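Local coordinates for type IV pilus biogenesis protein PilB (Streptococcus sanguinis, PDB 7B7P), which serves as a bimodular minor pilin of type IV pili with a direct role in adhesion, pairing a pilin module with a metal-binding von Willebrand factor A-like module, at residues S53-S58 with V64-W69; K204-I209 with K414-D419; K363-I368 with D385-G390. All blocks are in the same frame, centred on the assembly; numbering follows the deposited sequence.

Contact 1: S53-S58 with V64-W69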
loop_
_atom_site.group_PDB
_atom_site.type_symbol
_atom_site.label_atom_id
_atom_site.label_comp_id
_atom_site.label_asym_id
_atom_site.label_seq_id
_atom_site.Cartn_x
_atom_site.Cartn_y
_atom_site.Cartn_z
ATOM N N SER A 53 20.781 13.309 -3.681
ATOM C CA SER A 53 21.601 14.351 -3.080
ATOM C C SER A 53 21.219 14.530 -1.612
ATOM O O SER A 53 20.089 14.251 -1.209
ATOM C CB SER A 53 21.431 15.657 -3.846
ATOM O OG SER A 53 21.298 15.387 -5.228
ATOM N N TYR A 54 22.182 14.975 -0.806
ATOM C CA TYR A 54 22.019 15.006 0.641
ATOM C C TYR A 54 22.466 16.346 1.215
ATOM O O TYR A 54 23.337 17.020 0.662
ATOM C CB TYR A 54 22.818 13.887 1.331
ATOM C CG TYR A 54 22.335 12.475 1.066
ATOM C CD1 TYR A 54 22.482 11.885 -0.187
ATOM C CD2 TYR A 54 21.760 11.719 2.077
ATOM C CE1 TYR A 54 22.053 10.590 -0.423
ATOM C CE2 TYR A 54 21.331 10.427 1.848
ATOM C CZ TYR A 54 21.481 9.868 0.595
ATOM O OH TYR A 54 21.050 8.584 0.362
ATOM N N ILE A 55 21.856 16.721 2.341
ATOM C CA ILE A 55 22.333 17.805 3.191
ATOM C C ILE A 55 22.403 17.277 4.617
ATOM O O ILE A 55 21.456 16.644 5.097
ATOM C CB ILE A 55 21.423 19.046 3.133
ATOM C CG1 ILE A 55 21.353 19.614 1.727
ATOM C CG2 ILE A 55 21.920 20.118 4.090
ATOM C CD1 ILE A 55 20.194 20.558 1.535
ATOM N N GLY A 56 23.506 17.544 5.294
ATOM C CA GLY A 56 23.646 17.104 6.667
ATOM C C GLY A 56 24.982 17.546 7.211
ATOM O O GLY A 56 25.847 18.040 6.481
ATOM N N LEU A 57 25.137 17.353 8.516
ATOM C CA LEU A 57 26.347 17.774 9.199
ATOM C C LEU A 57 27.519 16.847 8.885
ATOM O O LEU A 57 27.355 15.682 8.497
ATOM C CB LEU A 57 26.123 17.814 10.705
ATOM C CG LEU A 57 25.433 19.070 11.229
ATOM C CD1 LEU A 57 25.821 19.293 12.683
ATOM C CD2 LEU A 57 25.786 20.267 10.364
ATOM N N SER A 58 28.720 17.386 9.085
ATOM C CA SER A 58 29.956 16.640 8.921
ATOM C C SER A 58 30.053 15.511 9.941
ATOM O O SER A 58 29.246 15.386 10.871
ATOM C CB SER A 58 31.172 17.559 9.076
ATOM O OG SER A 58 31.189 18.235 10.324
ATOM N N VAL A 64 28.018 22.338 7.887
ATOM C CA VAL A 64 26.814 21.922 7.171
ATOM C C VAL A 64 27.213 21.695 5.724
ATOM O O VAL A 64 27.672 22.626 5.054
ATOM C CB VAL A 64 25.698 22.976 7.255
ATOM C CG1 VAL A 64 24.520 22.561 6.357
ATOM C CG2 VAL A 64 25.248 23.206 8.691
ATOM N N MET A 65 27.030 20.471 5.227
ATOM C CA MET A 65 27.480 20.168 3.876
ATOM C C MET A 65 26.376 19.599 3.007
ATOM O O MET A 65 25.308 19.189 3.468
ATOM C CB MET A 65 28.692 19.235 3.880
ATOM C CG MET A 65 29.956 20.071 3.986
ATOM S SD MET A 65 31.242 19.350 4.970
ATOM C CE MET A 65 30.226 18.874 6.345
ATOM N N ASN A 66 26.688 19.584 1.718
ATOM C CA ASN A 66 25.724 19.367 0.651
ATOM C C ASN A 66 26.382 18.436 -0.364
ATOM O O ASN A 66 27.230 18.875 -1.146
ATOM C CB ASN A 66 25.335 20.702 0.037
ATOM C CG ASN A 66 24.358 20.564 -1.096
ATOM O OD1 ASN A 66 23.563 19.627 -1.137
ATOM N ND2 ASN A 66 24.395 21.514 -2.022
ATOM N N TYR A 67 26.009 17.154 -0.336
ATOM C CA TYR A 67 26.515 16.156 -1.282
ATOM C C TYR A 67 25.542 16.082 -2.450
ATOM O O TYR A 67 24.461 15.503 -2.329
ATOM C CB TYR A 67 26.662 14.795 -0.614
ATOM C CG TYR A 67 27.366 14.820 0.718
ATOM C CD1 TYR A 67 26.687 15.175 1.874
ATOM C CD2 TYR A 67 28.710 14.481 0.823
ATOM C CE1 TYR A 67 27.321 15.197 3.098
ATOM C CE2 TYR A 67 29.357 14.496 2.044
ATOM C CZ TYR A 67 28.654 14.852 3.180
ATOM O OH TYR A 67 29.279 14.873 4.408
ATOM N N VAL A 68 25.929 16.660 -3.593
ATOM C CA VAL A 68 25.046 16.798 -4.752
ATOM C C VAL A 68 25.343 15.690 -5.755
ATOM O O VAL A 68 26.504 15.318 -5.966
ATOM C CB VAL A 68 25.193 18.189 -5.399
ATOM C CG1 VAL A 68 24.149 18.382 -6.489
ATOM C CG2 VAL A 68 25.076 19.278 -4.343
ATOM N N TRP A 69 24.288 15.165 -6.386
ATOM C CA TRP A 69 24.432 14.035 -7.299
ATOM C C TRP A 69 25.029 14.478 -8.629
ATOM O O TRP A 69 24.533 15.415 -9.265
ATOM C CB TRP A 69 23.088 13.351 -7.545
ATOM C CG TRP A 69 23.224 12.128 -8.416
ATOM C CD1 TRP A 69 22.628 11.903 -9.630
ATOM C CD2 TRP A 69 24.027 10.972 -8.143
ATOM N NE1 TRP A 69 23.005 10.674 -10.122
ATOM C CE2 TRP A 69 23.864 10.083 -9.230
ATOM C CE3 TRP A 69 24.857 10.596 -7.078
ATOM C CZ2 TRP A 69 24.499 8.845 -9.279
ATOM C CZ3 TRP A 69 25.488 9.369 -7.131
ATOM C CH2 TRP A 69 25.304 8.506 -8.223
#

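Contact 2: K204-I209 with K414-D419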
loop_
_atom_site.group_PDB
_atom_site.type_symbol
_atom_site.label_atom_id
_atom_site.label_comp_id
_atom_site.label_asym_id
_atom_site.label_seq_id
_atom_site.Cartn_x
_atom_site.Cartn_y
_atom_site.Cartn_z
ATOM N N LYS A 204 -8.036 3.853 -14.053
ATOM C CA LYS A 204 -7.500 5.097 -14.596
ATOM C C LYS A 204 -6.657 5.827 -13.558
ATOM O O LYS A 204 -5.623 6.421 -13.890
ATOM C CB LYS A 204 -8.632 5.987 -15.097
ATOM C CG LYS A 204 -9.418 5.387 -16.258
ATOM C CD LYS A 204 -10.841 5.953 -16.320
ATOM C CE LYS A 204 -11.326 6.079 -17.759
ATOM N NZ LYS A 204 -12.786 5.811 -17.877
ATOM N N ASP A 205 -7.057 5.758 -12.285
ATOM C CA ASP A 205 -6.254 6.372 -11.236
ATOM C C ASP A 205 -4.921 5.647 -11.048
ATOM O O ASP A 205 -3.883 6.293 -10.865
ATOM C CB ASP A 205 -7.047 6.418 -9.929
ATOM C CG ASP A 205 -6.558 7.504 -8.991
ATOM O OD1 ASP A 205 -5.873 8.434 -9.483
ATOM O OD2 ASP A 205 -6.854 7.435 -7.773
ATOM N N LEU A 206 -4.926 4.305 -11.087
ATOM C CA LEU A 206 -3.669 3.557 -10.991
ATOM C C LEU A 206 -2.755 3.856 -12.175
ATOM O O LEU A 206 -1.530 3.929 -12.012
ATOM C CB LEU A 206 -3.936 2.055 -10.915
ATOM C CG LEU A 206 -4.439 1.456 -9.599
ATOM C CD1 LEU A 206 -4.598 -0.036 -9.778
ATOM C CD2 LEU A 206 -3.521 1.770 -8.438
ATOM N N ALA A 207 -3.334 4.027 -13.372
ATOM C CA ALA A 207 -2.545 4.317 -14.568
ATOM C C ALA A 207 -1.545 5.447 -14.334
ATOM O O ALA A 207 -0.388 5.363 -14.765
ATOM C CB ALA A 207 -3.473 4.658 -15.736
ATOM N N GLU A 208 -1.954 6.482 -13.595
ATOM C CA GLU A 208 -1.116 7.668 -13.418
ATOM C C GLU A 208 0.214 7.341 -12.748
ATOM O O GLU A 208 1.234 7.975 -13.043
ATOM C CB GLU A 208 -1.873 8.713 -12.609
ATOM C CG GLU A 208 -3.033 9.334 -13.348
ATOM C CD GLU A 208 -3.879 10.198 -12.438
ATOM O OE1 GLU A 208 -5.014 10.552 -12.839
ATOM O OE2 GLU A 208 -3.405 10.514 -11.317
ATOM N N ILE A 209 0.228 6.362 -11.841
ATOM C CA ILE A 209 1.483 5.965 -11.207
ATOM C C ILE A 209 2.508 5.517 -12.246
ATOM O O ILE A 209 3.719 5.699 -12.053
ATOM C CB ILE A 209 1.226 4.859 -10.162
ATOM C CG1 ILE A 209 0.011 5.206 -9.293
ATOM C CG2 ILE A 209 2.446 4.653 -9.291
ATOM C CD1 ILE A 209 -0.154 4.315 -8.079
ATOM N N LYS A 414 -3.476 6.037 -3.559
ATOM C CA LYS A 414 -2.553 6.936 -2.865
ATOM C C LYS A 414 -1.508 6.159 -2.067
ATOM O O LYS A 414 -0.343 6.566 -1.981
ATOM C CB LYS A 414 -3.330 7.881 -1.937
ATOM C CG LYS A 414 -4.055 9.048 -2.623
ATOM C CD LYS A 414 -4.819 9.864 -1.578
ATOM C CE LYS A 414 -5.265 11.224 -2.104
ATOM N NZ LYS A 414 -6.606 11.208 -2.766
ATOM N N GLN A 415 -1.905 5.035 -1.473
ATOM C CA GLN A 415 -0.975 4.295 -0.631
ATOM C C GLN A 415 0.023 3.480 -1.450
ATOM O O GLN A 415 1.151 3.263 -1.000
ATOM C CB GLN A 415 -1.754 3.393 0.323
ATOM C CG GLN A 415 -0.875 2.556 1.227
ATOM C CD GLN A 415 -0.105 3.393 2.236
ATOM O OE1 GLN A 415 -0.692 3.948 3.175
ATOM N NE2 GLN A 415 1.219 3.479 2.058
ATOM N N ILE A 416 -0.366 3.017 -2.639
ATOM C CA ILE A 416 0.583 2.317 -3.497
ATOM C C ILE A 416 1.606 3.300 -4.040
ATOM O O ILE A 416 2.818 3.048 -4.010
ATOM C CB ILE A 416 -0.147 1.581 -4.633
ATOM C CG1 ILE A 416 -0.947 0.387 -4.090
ATOM C CG2 ILE A 416 0.853 1.133 -5.724
ATOM C CD1 ILE A 416 -2.049 -0.051 -5.051
ATOM N N GLN A 417 1.121 4.445 -4.530
ATOM C CA GLN A 417 1.998 5.537 -4.933
ATOM C C GLN A 417 3.038 5.842 -3.861
ATOM O O GLN A 417 4.209 6.077 -4.175
ATOM C CB GLN A 417 1.159 6.776 -5.248
ATOM C CG GLN A 417 1.984 8.003 -5.608
ATOM C CD GLN A 417 2.605 7.890 -6.992
ATOM O OE1 GLN A 417 1.990 8.261 -8.000
ATOM N NE2 GLN A 417 3.825 7.357 -7.048
ATOM N N GLN A 418 2.644 5.794 -2.588
ATOM C CA GLN A 418 3.572 6.129 -1.515
ATOM C C GLN A 418 4.535 4.995 -1.171
ATOM O O GLN A 418 5.677 5.264 -0.777
ATOM C CB GLN A 418 2.793 6.558 -0.277
ATOM C CG GLN A 418 2.465 8.052 -0.296
ATOM C CD GLN A 418 2.842 8.751 1.006
ATOM O OE1 GLN A 418 3.288 8.110 1.972
ATOM N NE2 GLN A 418 2.701 10.077 1.025
ATOM N N ASP A 419 4.106 3.733 -1.270
ATOM C CA ASP A 419 5.073 2.639 -1.209
ATOM C C ASP A 419 6.108 2.774 -2.315
ATOM O O ASP A 419 7.307 2.589 -2.080
ATOM C CB ASP A 419 4.371 1.286 -1.321
ATOM C CG ASP A 419 3.416 1.014 -0.172
ATOM O OD1 ASP A 419 3.630 1.544 0.948
ATOM O OD2 ASP A 419 2.450 0.251 -0.407
#

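Contact 3: K363-I368 with D385-G390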
loop_
_atom_site.group_PDB
_atom_site.type_symbol
_atom_site.label_atom_id
_atom_site.label_comp_id
_atom_site.label_asym_id
_atom_site.label_seq_id
_atom_site.Cartn_x
_atom_site.Cartn_y
_atom_site.Cartn_z
ATOM N N LYS A 363 3.282 -7.369 -0.971
ATOM C CA LYS A 363 3.488 -6.206 -0.114
ATOM C C LYS A 363 2.305 -5.988 0.825
ATOM O O LYS A 363 2.490 -5.802 2.029
ATOM C CB LYS A 363 3.722 -4.965 -0.979
ATOM C CG LYS A 363 3.722 -3.664 -0.214
ATOM C CD LYS A 363 4.909 -3.581 0.712
ATOM C CE LYS A 363 5.288 -2.117 0.966
ATOM N NZ LYS A 363 5.833 -1.943 2.330
ATOM N N ARG A 364 1.082 -6.023 0.305
ATOM C CA ARG A 364 -0.068 -5.741 1.159
ATOM C C ARG A 364 -1.306 -6.371 0.541
ATOM O O ARG A 364 -1.439 -6.432 -0.687
ATOM C CB ARG A 364 -0.273 -4.220 1.347
ATOM C CG ARG A 364 -1.591 -3.774 2.044
ATOM C CD ARG A 364 -1.684 -2.233 2.208
ATOM N NE ARG A 364 -0.413 -1.710 2.705
ATOM C CZ ARG A 364 0.421 -0.976 1.980
ATOM N NH1 ARG A 364 0.104 -0.659 0.736
ATOM N NH2 ARG A 364 1.571 -0.578 2.491
ATOM N N VAL A 365 -2.197 -6.859 1.405
ATOM C CA VAL A 365 -3.545 -7.253 1.008
ATOM C C VAL A 365 -4.528 -6.228 1.564
ATOM O O VAL A 365 -4.643 -6.061 2.785
ATOM C CB VAL A 365 -3.910 -8.666 1.493
ATOM C CG1 VAL A 365 -5.345 -9.012 1.044
ATOM C CG2 VAL A 365 -2.880 -9.709 0.993
ATOM N N ASN A 366 -5.259 -5.572 0.668
ATOM C CA ASN A 366 -6.375 -4.706 1.022
ATOM C C ASN A 366 -7.669 -5.498 0.886
ATOM O O ASN A 366 -7.915 -6.124 -0.152
ATOM C CB ASN A 366 -6.427 -3.465 0.119
ATOM C CG ASN A 366 -5.351 -2.431 0.462
ATOM O OD1 ASN A 366 -5.579 -1.531 1.269
ATOM N ND2 ASN A 366 -4.194 -2.549 -0.164
ATOM N N VAL A 367 -8.475 -5.493 1.939
ATOM C CA VAL A 367 -9.794 -6.108 1.925
ATOM C C VAL A 367 -10.852 -5.025 2.081
ATOM O O VAL A 367 -10.774 -4.189 2.991
ATOM C CB VAL A 367 -9.923 -7.167 3.028
ATOM C CG1 VAL A 367 -11.276 -7.879 2.933
ATOM C CG2 VAL A 367 -8.779 -8.145 2.910
ATOM N N ILE A 368 -11.848 -5.060 1.209
ATOM C CA ILE A 368 -12.938 -4.102 1.202
ATOM C C ILE A 368 -14.222 -4.861 1.474
ATOM O O ILE A 368 -14.668 -5.658 0.633
ATOM C CB ILE A 368 -13.025 -3.345 -0.126
ATOM C CG1 ILE A 368 -11.705 -2.641 -0.432
ATOM C CG2 ILE A 368 -14.168 -2.340 -0.099
ATOM C CD1 ILE A 368 -11.633 -2.164 -1.879
ATOM N N ASP A 385 -7.652 -10.217 9.155
ATOM C CA ASP A 385 -6.709 -10.613 10.194
ATOM C C ASP A 385 -6.178 -12.022 9.953
ATOM O O ASP A 385 -4.988 -12.283 10.158
ATOM C CB ASP A 385 -7.376 -10.534 11.567
ATOM C CG ASP A 385 -7.724 -9.111 11.982
ATOM O OD1 ASP A 385 -7.264 -8.138 11.327
ATOM O OD2 ASP A 385 -8.449 -8.968 13.000
ATOM N N ARG A 386 -7.049 -12.950 9.534
ATOM C CA ARG A 386 -6.580 -14.293 9.207
ATOM C C ARG A 386 -5.633 -14.268 8.009
ATOM O O ARG A 386 -4.583 -14.919 8.028
ATOM C CB ARG A 386 -7.757 -15.235 8.941
ATOM C CG ARG A 386 -7.425 -16.685 9.205
ATOM C CD ARG A 386 -7.217 -16.923 10.691
ATOM N NE ARG A 386 -8.482 -16.694 11.381
ATOM C CZ ARG A 386 -9.334 -17.666 11.679
ATOM N NH1 ARG A 386 -9.024 -18.930 11.375
ATOM N NH2 ARG A 386 -10.483 -17.376 12.277
ATOM N N ILE A 387 -5.978 -13.514 6.962
ATOM C CA ILE A 387 -5.061 -13.362 5.832
ATOM C C ILE A 387 -3.711 -12.816 6.310
ATOM O O ILE A 387 -2.659 -13.168 5.763
ATOM C CB ILE A 387 -5.705 -12.464 4.742
ATOM C CG1 ILE A 387 -6.934 -13.143 4.101
ATOM C CG2 ILE A 387 -4.682 -12.061 3.653
ATOM C CD1 ILE A 387 -7.639 -12.241 3.052
ATOM N N GLY A 388 -3.718 -11.992 7.366
ATOM C CA GLY A 388 -2.508 -11.435 7.962
ATOM C C GLY A 388 -1.568 -12.461 8.582
ATOM O O GLY A 388 -0.377 -12.179 8.724
ATOM N N GLU A 389 -2.064 -13.650 8.931
ATOM C CA GLU A 389 -1.172 -14.733 9.344
ATOM C C GLU A 389 -0.133 -15.081 8.286
ATOM O O GLU A 389 0.898 -15.674 8.626
ATOM C CB GLU A 389 -1.963 -15.996 9.663
ATOM C CG GLU A 389 -2.866 -15.860 10.877
ATOM C CD GLU A 389 -3.551 -17.166 11.184
ATOM O OE1 GLU A 389 -3.606 -18.027 10.263
ATOM O OE2 GLU A 389 -4.023 -17.336 12.333
ATOM N N GLY A 390 -0.383 -14.750 7.015
ATOM C CA GLY A 390 0.633 -14.986 6.013
ATOM C C GLY A 390 1.820 -14.029 6.033
ATOM O O GLY A 390 2.676 -14.122 5.147
#

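Contact 1: S53-S58 with V64-W69
Tyr54 and Tyr67 are directly paired in an antiparallel beta hairpin, whose strands 53-57 and 64-67 run at 167° to each other in the six-stranded sheet of the pilin module. Backbone hydrogen bonds form the framework. Tyr54 N gives to Tyr67 O at 2.8 Å, and Tyr67 N returns a more bent bond to Tyr54 O. Gly56 and Met65 make the second such pair, with Gly56 N to Met65 O and Met65 N to Gly56 O both at 3.0 Å. Between these pairs the non-hydrogen-bonded pair Ile55–Asn66 brings the CA atoms to 4.5 Å, and Ile55 CA also approaches Met65 O in a CA-H...O contact.

Apolar contacts divide between the two faces. On one, Leu57 CD2 presses on Val64 CG2 at 3.4 Å, tighter than usual for carbons, and Ile55 CG2 lies near Val64 CG1; branched aliphatic residues suit this face because helix 9-27 packs over it, with Val23 touching both Ile55 and Val64. On the other face, Tyr54 CB meets the Tyr67 ring at CD1, while the Tyr54 ring leads away until its hydroxyl accepts a bond from Thr49 N.

A side-chain bond extends the pairing at the open end of the hairpin. With OG turned beside its own backbone N (chi1 -37°), the short serine hydroxyl can accept a hydrogen bond from the backbone, and Ser53 OG does so from Trp69 N at 3.2 Å.

Contact 2: K204-I209 with K414-D419
Ile209 and Gln417 bring the two backbones nearest, their CA atoms 6.3 Å apart, where two helices pack side by side. The segments 204-209 and 414-419 run almost parallel, at 13°, with axes 10.0 Å apart. Both helices lie against strand 162-169 of the alpha/beta sheet in the von Willebrand factor A-like module: Leu206 touches Phe166 and Ile416 touches Ile162.

No hydrogen bond joins the segments, and the contact rests on van der Waals packing. Ile209 points at the other helix and carries much of it. Its CG1 lies anti to the carbonyl carbon (chi1 -45°), and the extended branch carries CD1 to 4.1 Å from Ile416 CG2 and 3.8 Å from the backbone N of Gln417. Farther back toward the sheet, Leu206 CD2 meets Ile416 CD1 at 4.1 Å, the two side chains crossing at about a right angle. Leucine and isoleucine suit this buried seam, where their branches can fill space between helix and sheet without needing polar partners.

Gln417 borders the apolar patch. Its CG stands anti to the backbone N, and a bend at chi2 (73°) folds the amide back alongside Ile209, the two side chains sliding past each other in opposite directions. A flexible chain with a polar end suits this partly exposed position, because its methylenes can join the packing: Gln417 CB lies 4.0 Å from Ile209 CD1, while Gln417 NE2 rests 3.8 Å from Ile209 CG2.

Contact 3: K363-I368 with D385-G390
A small hydrophobic contact between Ile387 and two valines packs a helix against a strand in the alpha/beta core of the von Willebrand factor A-like module. Strand 364-370, helix 380-388 and strand 393-399 form a beta-alpha-beta unit, in which the chain leaves one strand, crosses through the helix and returns in a parallel neighbour.

Ile387 projects from the helix toward the sheet and meets Val365 and Val367 on the strand. Its CG2 methyl sits over the forked end of Val365, 4.0 Å from Val365 CG2 and 4.1 Å from Val365 CG1. It therefore touches both prongs almost equally, and the side chains cross at about a right angle. The other branch of Ile387 runs on to Val367: with CG1 anti to the carbonyl carbon (chi1 -66°) and an extended chi2, CD1 comes to 4.3 Å from Val367 CG2.

Alternation along the strand explains the pairing. Val365 and Val367 face this helix, whereas Arg364, Asn366 and Ile368 turn to helix 402-424 across the sheet. Beta-branched valine suits the extended backbone and offers two methyls to the helix, and the longer isoleucine can reach two strand positions at once.

All three side chains are buried and meet through hydrocarbon groups, mostly methyls, which implies that dispersion and the exclusion of water hold helix to strand here, with shape rather than bond direction setting the fit.

Overall arrangement
Contact 1 belongs to the pilin module, whereas contacts 2 and 3 lie in the von Willebrand factor A-like module; the centre of contact 1 is about 30 Å from that of contact 2 and about 40 Å from that of contact 3. The latter two centres are about 19 Å apart. Helix 402-424 supplies one segment of contact 2 and also touches the strand of contact 3 through Arg364, Asn366 and Ile368: Asp419 OD2 forms a 2.8 Å salt bridge with Arg364 NH1, while Gln415 CG packs on the same guanidinium. The metal site lies nearest contact 3, where the Val367 side chain is about 10 Å from that of Asp284, a magnesium-binding residue, and about 13 Å from a bound magnesium ion.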